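Local coordinates for protein phosphatase Slingshot homolog 2 (Homo sapiens, PDB 2NT2), which dephosphorylates and thereby activates the actin-depolymerising factor cofilin, regulating actin filament dynamics, through a catalytic domain of the protein-tyrosine phosphatase family, at residues A[56-67]-A[128-138]. The protein carries 1 engineered substitution. Sequence-based numbering, arbitrary orientation.
Sequences YDEEATDLLAYW and NPSFMRQLEEY
Gln134 reaches from helix 129-143 to the backbone of the loop 56-67 and grips it with both ends of its amide. OE1 accepts from Leu63 N at 2.9 Å, in the plane of the amide carbonyl, and more weakly from Leu64 N, while NE2 gives its hydrogen to Thr61 O at 3.2 Å. One turn earlier, Ser130 OG donates to Glu59 O (2.8 Å). Beside these bonds the Phe131 ring is sandwiched: Leu63 CD1 sits over one face as a CH-pi contact, 3.9 Å from the centroid, Asn128 ND2 over the opposite face, and Thr61 O meets the edge.

Further along helix 129-143, the face of Tyr138 receives the edge of the five-membered ring of Trp67, the first residue of helix 67-79, a T-shaped pair with planes at 62°. Tyr138 CG stands anti to the backbone N (chi1 -168°), laying the ring against Trp67 CD1 and Leu64 CD1; a water links Tyr138 OH to Trp67 O. A serine in place of Tyr138 would probably leave the indole edge and Leu64 CD1 without the ring they rest on and break the water link.

At the helix start, Asn128 works in two directions. Its OD1 caps Phe131 N, and its ND2 donates to Asp57 OD1 (3.1 Å) from above the carboxylate plane. Ser93 OG also hydrogen-bonds to Asp57 OD1, and the two bonds together probably steady this carboxylate. The Asp57 side chain lies about 7 Å from that of Ser88, the engineered replacement of the cysteine that forms the phosphocysteine intermediate, and close to a bound sulfate. The arrangement is consistent with the general-acid loop of dual-specificity phosphatases, here held against the C-terminal helix beside the active-site pocket.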
ATOM      1  N   TYR A  56      -3.302 -11.250   7.397  1.00 19.94           N
ATOM      2  CA  TYR A  56      -2.440 -12.182   6.677  1.00 15.50           C
ATOM      3  C   TYR A  56      -2.795 -12.186   5.183  1.00 22.77           C
ATOM      4  O   TYR A  56      -3.913 -11.859   4.787  1.00 15.40           O
ATOM      5  CB  TYR A  56      -2.531 -13.592   7.223  1.00 22.56           C
ATOM      6  CG  TYR A  56      -2.084 -13.843   8.635  1.00 21.00           C
ATOM      7  CD1 TYR A  56      -3.008 -14.079   9.646  1.00 19.99           C
ATOM      8  CD2 TYR A  56      -0.741 -13.858   8.983  1.00 22.08           C
ATOM      9  CE1 TYR A  56      -2.615 -14.314  10.951  1.00 18.79           C
ATOM     10  CE2 TYR A  56      -0.336 -14.092  10.283  1.00 25.70           C
ATOM     11  CZ  TYR A  56      -1.271 -14.320  11.264  1.00 24.20           C
ATOM     12  OH  TYR A  56      -0.872 -14.555  12.563  1.00 23.71           O
ATOM     13  N   ASP A  57      -1.819 -12.565   4.370  1.00 20.71           N
ATOM     14  CA  ASP A  57      -1.965 -12.694   2.928  1.00 23.15           C
ATOM     15  C   ASP A  57      -2.689 -13.991   2.572  1.00 29.11           C
ATOM     16  O   ASP A  57      -2.077 -14.943   2.079  1.00 22.18           O
ATOM     17  CB  ASP A  57      -0.588 -12.680   2.252  1.00 19.26           C
ATOM     18  CG  ASP A  57      -0.674 -12.449   0.755  1.00 20.11           C
ATOM     19  OD1 ASP A  57      -1.735 -11.991   0.286  1.00 14.02           O
ATOM     20  OD2 ASP A  57       0.337 -12.715   0.064  1.00 15.11           O
ATOM     21  N   GLU A  58      -3.988 -14.016   2.851  1.00 27.60           N
ATOM     22  CA  GLU A  58      -4.818 -15.191   2.649  1.00 24.05           C
ATOM     23  C   GLU A  58      -6.226 -14.809   2.178  1.00 24.30           C
ATOM     24  O   GLU A  58      -6.672 -13.697   2.436  1.00 17.22           O
ATOM     25  CB  GLU A  58      -4.932 -16.023   3.926  1.00 21.31           C
ATOM     26  CG  GLU A  58      -4.438 -15.344   5.187  1.00 32.48           C
ATOM     27  CD  GLU A  58      -5.349 -15.602   6.374  1.00 40.55           C
ATOM     28  OE1 GLU A  58      -6.279 -14.803   6.599  1.00 55.21           O
ATOM     29  OE2 GLU A  58      -5.108 -16.621   7.045  1.00 35.49           O
ATOM     30  N   GLU A  59      -6.869 -15.757   1.519  1.00 24.24           N
ATOM     31  CA  GLU A  59      -8.183 -15.574   0.913  1.00 30.72           C
ATOM     32  C   GLU A  59      -9.218 -15.096   1.928  1.00 27.26           C
ATOM     33  O   GLU A  59     -10.181 -14.418   1.570  1.00 28.96           O
ATOM     34  CB  GLU A  59      -8.633 -16.870   0.243  1.00 34.84           C
ATOM     35  CG  GLU A  59     -10.042 -17.314   0.560  1.00 42.43           C
ATOM     36  CD  GLU A  59     -10.178 -18.819   0.672  1.00 51.25           C
ATOM     37  OE1 GLU A  59     -11.256 -19.264   1.144  1.00 60.44           O
ATOM     38  OE2 GLU A  59      -9.218 -19.554   0.320  1.00 62.78           O
ATOM     39  N   ALA A  60      -9.005 -15.450   3.189  1.00 22.65           N
ATOM     40  CA  ALA A  60      -9.943 -15.152   4.261  1.00 20.53           C
ATOM     41  C   ALA A  60      -9.797 -13.718   4.751  1.00 22.53           C
ATOM     42  O   ALA A  60     -10.602 -13.222   5.542  1.00 23.52           O
ATOM     43  CB  ALA A  60      -9.748 -16.125   5.416  1.00 28.40           C
ATOM     44  N   THR A  61      -8.744 -13.060   4.277  1.00 21.99           N
ATOM     45  CA  THR A  61      -8.510 -11.669   4.647  1.00 23.45           C
ATOM     46  C   THR A  61      -9.450 -10.739   3.890  1.00 25.76           C
ATOM     47  O   THR A  61      -9.519 -10.771   2.659  1.00 15.75           O
ATOM     48  CB  THR A  61      -7.057 -11.241   4.357  1.00 27.08           C
ATOM     49  OG1 THR A  61      -6.174 -11.900   5.270  1.00 32.59           O
ATOM     50  CG2 THR A  61      -6.913  -9.742   4.565  1.00 15.33           C
ATOM     51  N   ASP A  62     -10.159  -9.901   4.640  1.00 27.92           N
ATOM     52  CA  ASP A  62     -10.990  -8.848   4.065  1.00 21.92           C
ATOM     53  C   ASP A  62     -10.265  -7.504   4.141  1.00 24.04           C
ATOM     54  O   ASP A  62     -10.415  -6.768   5.115  1.00 24.98           O
ATOM     55  CB  ASP A  62     -12.339  -8.789   4.764  1.00 20.53           C
ATOM     56  CG  ASP A  62     -13.222  -7.629   4.357  1.00 20.77           C
ATOM     57  OD1 ASP A  62     -12.912  -6.924   3.376  1.00 23.79           O
ATOM     58  OD2 ASP A  62     -14.242  -7.399   5.040  1.00 26.51           O
ATOM     59  N   LEU A  63      -9.486  -7.200   3.109  1.00 19.96           N
ATOM     60  CA  LEU A  63      -8.719  -5.961   3.045  1.00 16.88           C
ATOM     61  C   LEU A  63      -9.610  -4.767   2.708  1.00 12.30           C
ATOM     62  O   LEU A  63      -9.347  -3.636   3.117  1.00 14.34           O
ATOM     63  CB  LEU A  63      -7.622  -6.083   1.988  1.00 16.50           C
ATOM     64  CG  LEU A  63      -6.196  -6.322   2.473  1.00 14.94           C
ATOM     65  CD1 LEU A  63      -5.225  -6.162   1.308  1.00 14.78           C
ATOM     66  CD2 LEU A  63      -5.858  -5.386   3.620  1.00  5.38           C
ATOM     67  N   LEU A  64     -10.655  -5.052   1.948  1.00 12.71           N
ATOM     68  CA  LEU A  64     -11.672  -4.073   1.596  1.00 16.89           C
ATOM     69  C   LEU A  64     -12.102  -3.253   2.804  1.00 16.52           C
ATOM     70  O   LEU A  64     -12.140  -2.020   2.744  1.00 18.59           O
ATOM     71  CB  LEU A  64     -12.881  -4.768   0.970  1.00 19.97           C
ATOM     72  CG  LEU A  64     -13.959  -3.886   0.340  1.00 22.78           C
ATOM     73  CD1 LEU A  64     -13.370  -2.615  -0.241  1.00 15.65           C
ATOM     74  CD2 LEU A  64     -14.712  -4.655  -0.738  1.00 22.75           C
ATOM     75  N   ALA A  65     -12.394  -3.920   3.915  1.00  8.74           N
ATOM     76  CA  ALA A  65     -12.778  -3.228   5.138  1.00 16.85           C
ATOM     77  C   ALA A  65     -11.725  -2.245   5.625  1.00 22.45           C
ATOM     78  O   ALA A  65     -12.012  -1.371   6.446  1.00 19.98           O
ATOM     79  CB  ALA A  65     -13.105  -4.249   6.218  1.00 23.28           C
ATOM     80  N   TYR A  66     -10.481  -2.327   5.153  1.00 22.03           N
ATOM     81  CA  TYR A  66      -9.449  -1.442   5.680  1.00 17.13           C
ATOM     82  C   TYR A  66      -9.016  -0.353   4.706  1.00 19.82           C
ATOM     83  O   TYR A  66      -8.106   0.412   5.064  1.00 15.14           O
ATOM     84  CB  TYR A  66      -8.201  -2.238   6.052  1.00 19.52           C
ATOM     85  CG  TYR A  66      -8.330  -3.323   7.083  1.00 26.74           C
ATOM     86  CD1 TYR A  66      -8.665  -4.624   6.723  1.00 26.63           C
ATOM     87  CD2 TYR A  66      -8.109  -3.059   8.432  1.00 25.68           C
ATOM     88  CE1 TYR A  66      -8.779  -5.623   7.672  1.00 32.22           C
ATOM     89  CE2 TYR A  66      -8.222  -4.054   9.386  1.00 27.94           C
ATOM     90  CZ  TYR A  66      -8.558  -5.335   9.004  1.00 32.86           C
ATOM     91  OH  TYR A  66      -8.671  -6.325   9.957  1.00 37.53           O
ATOM     92  N   TRP A  67      -9.566  -0.250   3.493  1.00 17.66           N
ATOM     93  CA  TRP A  67      -8.944   0.654   2.529  1.00 21.64           C
ATOM     94  C   TRP A  67      -9.224   2.128   2.849  1.00 20.69           C
ATOM     95  O   TRP A  67      -8.464   2.987   2.377  1.00 17.63           O
ATOM     96  CB  TRP A  67      -9.228   0.436   1.085  1.00 15.58           C
ATOM     97  CG  TRP A  67      -9.297  -0.813   0.331  1.00 15.89           C
ATOM     98  CD1 TRP A  67     -10.426  -1.134  -0.370  1.00 19.22           C
ATOM     99  CD2 TRP A  67      -8.400  -1.905   0.099  1.00 15.73           C
ATOM    100  NE1 TRP A  67     -10.293  -2.344  -1.016  1.00 19.59           N
ATOM    101  CE2 TRP A  67      -9.047  -2.834  -0.734  1.00 15.83           C
ATOM    102  CE3 TRP A  67      -7.098  -2.166   0.538  1.00 16.45           C
ATOM    103  CZ2 TRP A  67      -8.444  -4.021  -1.153  1.00 14.60           C
ATOM    104  CZ3 TRP A  67      -6.507  -3.344   0.121  1.00 16.41           C
ATOM    105  CH2 TRP A  67      -7.173  -4.248  -0.710  1.00 17.11           C
ATOM    106  N   ASN A 128      -3.596 -11.432  -4.244  1.00 13.77           N
ATOM    107  CA  ASN A 128      -4.132 -12.800  -4.185  1.00 19.13           C
ATOM    108  C   ASN A 128      -5.569 -12.799  -4.698  1.00 20.17           C
ATOM    109  O   ASN A 128      -6.253 -11.768  -4.655  1.00 16.95           O
ATOM    110  CB  ASN A 128      -3.954 -13.381  -2.804  1.00 20.86           C
ATOM    111  CG  ASN A 128      -5.003 -13.154  -1.755  1.00 27.03           C
ATOM    112  OD1 ASN A 128      -6.208 -13.069  -1.991  1.00 32.44           O
ATOM    113  ND2 ASN A 128      -4.554 -13.079  -0.498  1.00 31.72           N
ATOM    114  N   PRO A 129      -6.028 -13.936  -5.215  1.00 19.44           N
ATOM    115  CA  PRO A 129      -7.293 -14.007  -5.950  1.00 19.04           C
ATOM    116  C   PRO A 129      -8.460 -13.407  -5.175  1.00 21.24           C
ATOM    117  O   PRO A 129      -9.333 -12.763  -5.768  1.00 17.24           O
ATOM    118  CB  PRO A 129      -7.518 -15.512  -6.125  1.00 23.73           C
ATOM    119  CG  PRO A 129      -6.142 -16.091  -6.096  1.00 23.08           C
ATOM    120  CD  PRO A 129      -5.370 -15.255  -5.118  1.00 17.90           C
ATOM    121  N   SER A 130      -8.478 -13.614  -3.859  1.00 19.09           N
ATOM    122  CA  SER A 130      -9.483 -12.980  -3.007  1.00 18.10           C
ATOM    123  C   SER A 130      -9.269 -11.474  -2.944  1.00 18.19           C
ATOM    124  O   SER A 130     -10.213 -10.683  -2.897  1.00 19.53           O
ATOM    125  CB  SER A 130      -9.458 -13.576  -1.602  1.00 15.13           C
ATOM    126  OG  SER A 130     -10.204 -12.795  -0.689  1.00 22.34           O
ATOM    127  N   PHE A 131      -8.008 -11.041  -2.977  1.00 19.17           N
ATOM    128  CA  PHE A 131      -7.776  -9.594  -2.979  1.00 20.83           C
ATOM    129  C   PHE A 131      -8.246  -9.004  -4.300  1.00 21.57           C
ATOM    130  O   PHE A 131      -8.779  -7.899  -4.353  1.00 18.84           O
ATOM    131  CB  PHE A 131      -6.309  -9.279  -2.713  1.00 14.42           C
ATOM    132  CG  PHE A 131      -5.902  -9.548  -1.264  1.00 15.33           C
ATOM    133  CD1 PHE A 131      -4.577  -9.428  -0.866  1.00  9.51           C
ATOM    134  CD2 PHE A 131      -6.854  -9.914  -0.328  1.00 12.83           C
ATOM    135  CE1 PHE A 131      -4.220  -9.675   0.445  1.00 10.90           C
ATOM    136  CE2 PHE A 131      -6.504 -10.161   0.985  1.00 12.35           C
ATOM    137  CZ  PHE A 131      -5.180 -10.035   1.371  1.00 10.83           C
ATOM    138  N   MET A 132      -8.086  -9.784  -5.373  1.00 17.88           N
ATOM    139  CA  MET A 132      -8.571  -9.314  -6.672  1.00 15.48           C
ATOM    140  C   MET A 132     -10.084  -9.156  -6.686  1.00 14.77           C
ATOM    141  O   MET A 132     -10.609  -8.153  -7.168  1.00 14.13           O
ATOM    142  CB  MET A 132      -8.110 -10.238  -7.796  1.00 21.55           C
ATOM    143  CG  MET A 132      -6.605 -10.339  -7.961  1.00 21.53           C
ATOM    144  SD  MET A 132      -5.925  -9.075  -9.052  1.00 41.47           S
ATOM    145  CE  MET A 132      -6.133  -7.601  -8.075  1.00 71.20           C
ATOM    146  N   ARG A 133     -10.794 -10.146  -6.158  1.00 19.24           N
ATOM    147  CA  ARG A 133     -12.251 -10.072  -6.078  1.00 20.90           C
ATOM    148  C   ARG A 133     -12.681  -8.803  -5.351  1.00 17.75           C
ATOM    149  O   ARG A 133     -13.642  -8.139  -5.736  1.00 23.68           O
ATOM    150  CB  ARG A 133     -12.799 -11.308  -5.369  1.00 28.45           C
ATOM    151  CG  ARG A 133     -14.193 -11.721  -5.813  1.00 34.69           C
ATOM    152  CD  ARG A 133     -15.189 -11.623  -4.669  1.00 36.51           C
ATOM    153  NE  ARG A 133     -15.865 -12.881  -4.387  1.00 46.93           N
ATOM    154  CZ  ARG A 133     -17.080 -13.224  -4.799  1.00 53.74           C
ATOM    155  NH1 ARG A 133     -17.791 -12.384  -5.542  1.00 61.98           N
ATOM    156  NH2 ARG A 133     -17.581 -14.409  -4.473  1.00 47.66           N
ATOM    157  N   GLN A 134     -11.952  -8.478  -4.286  1.00 14.24           N
ATOM    158  CA  GLN A 134     -12.326  -7.354  -3.436  1.00 17.53           C
ATOM    159  C   GLN A 134     -12.101  -6.007  -4.102  1.00 15.40           C
ATOM    160  O   GLN A 134     -12.868  -5.070  -3.880  1.00 23.05           O
ATOM    161  CB  GLN A 134     -11.555  -7.420  -2.111  1.00 17.37           C
ATOM    162  CG  GLN A 134     -12.130  -8.440  -1.143  1.00 12.73           C
ATOM    163  CD  GLN A 134     -11.111  -8.941  -0.140  1.00 14.53           C
ATOM    164  OE1 GLN A 134     -10.560  -8.172   0.651  1.00 18.97           O
ATOM    165  NE2 GLN A 134     -10.870 -10.242  -0.172  1.00 16.63           N
ATOM    166  N   LEU A 135     -11.064  -5.905  -4.920  1.00 15.02           N
ATOM    167  CA  LEU A 135     -10.794  -4.680  -5.667  1.00 17.65           C
ATOM    168  C   LEU A 135     -11.894  -4.411  -6.689  1.00 21.09           C
ATOM    169  O   LEU A 135     -12.298  -3.266  -6.873  1.00 18.14           O
ATOM    170  CB  LEU A 135      -9.425  -4.750  -6.350  1.00 15.51           C
ATOM    171  CG  LEU A 135      -8.211  -4.569  -5.431  1.00 15.21           C
ATOM    172  CD1 LEU A 135      -6.949  -5.071  -6.120  1.00 14.59           C
ATOM    173  CD2 LEU A 135      -8.050  -3.124  -4.999  1.00  7.27           C
ATOM    174  N   GLU A 136     -12.379  -5.478  -7.317  1.00 25.88           N
ATOM    175  CA  GLU A 136     -13.547  -5.432  -8.182  1.00 23.96           C
ATOM    176  C   GLU A 136     -14.771  -4.955  -7.402  1.00 19.77           C
ATOM    177  O   GLU A 136     -15.564  -4.155  -7.889  1.00 18.27           O
ATOM    178  CB  GLU A 136     -13.863  -6.806  -8.761  1.00 26.55           C
ATOM    179  CG  GLU A 136     -13.007  -7.256  -9.924  1.00 31.46           C
ATOM    180  CD  GLU A 136     -13.234  -8.729 -10.246  1.00 31.88           C
ATOM    181  OE1 GLU A 136     -14.301  -9.261  -9.861  1.00 25.07           O
ATOM    182  OE2 GLU A 136     -12.330  -9.331 -10.869  1.00 25.39           O
ATOM    183  N   GLU A 137     -14.922  -5.471  -6.179  1.00 20.13           N
ATOM    184  CA  GLU A 137     -16.003  -4.967  -5.334  1.00 26.59           C
ATOM    185  C   GLU A 137     -15.809  -3.468  -5.085  1.00 29.70           C
ATOM    186  O   GLU A 137     -16.730  -2.683  -5.304  1.00 25.16           O
ATOM    187  CB  GLU A 137     -16.083  -5.721  -4.005  1.00 24.50           C
ATOM    188  CG  GLU A 137     -17.299  -5.353  -3.175  1.00 21.42           C
ATOM    189  CD  GLU A 137     -17.594  -6.299  -2.034  1.00 28.66           C
ATOM    190  OE1 GLU A 137     -18.532  -5.989  -1.260  1.00 17.82           O
ATOM    191  OE2 GLU A 137     -16.905  -7.335  -1.910  1.00 26.90           O
ATOM    192  N   TYR A 138     -14.612  -3.116  -4.635  1.00 23.86           N
ATOM    193  CA  TYR A 138     -14.266  -1.748  -4.264  1.00 16.64           C
ATOM    194  C   TYR A 138     -14.675  -0.788  -5.376  1.00 15.84           C
ATOM    195  O   TYR A 138     -15.321   0.231  -5.138  1.00 23.96           O
ATOM    196  CB  TYR A 138     -12.773  -1.645  -3.990  1.00 20.08           C
ATOM    197  CG  TYR A 138     -12.299  -0.382  -3.321  1.00 17.70           C
ATOM    198  CD1 TYR A 138     -12.910   0.082  -2.169  1.00 19.78           C
ATOM    199  CD2 TYR A 138     -11.236   0.351  -3.838  1.00 11.13           C
ATOM    200  CE1 TYR A 138     -12.491   1.238  -1.540  1.00 22.39           C
ATOM    201  CE2 TYR A 138     -10.804   1.511  -3.216  1.00 18.39           C
ATOM    202  CZ  TYR A 138     -11.435   1.948  -2.069  1.00 19.56           C
ATOM    203  OH  TYR A 138     -11.018   3.097  -1.438  1.00 17.75           O
TER
HETATM  204  O   HOH W   1      -8.612   3.226  -0.801  1.00 23.44           O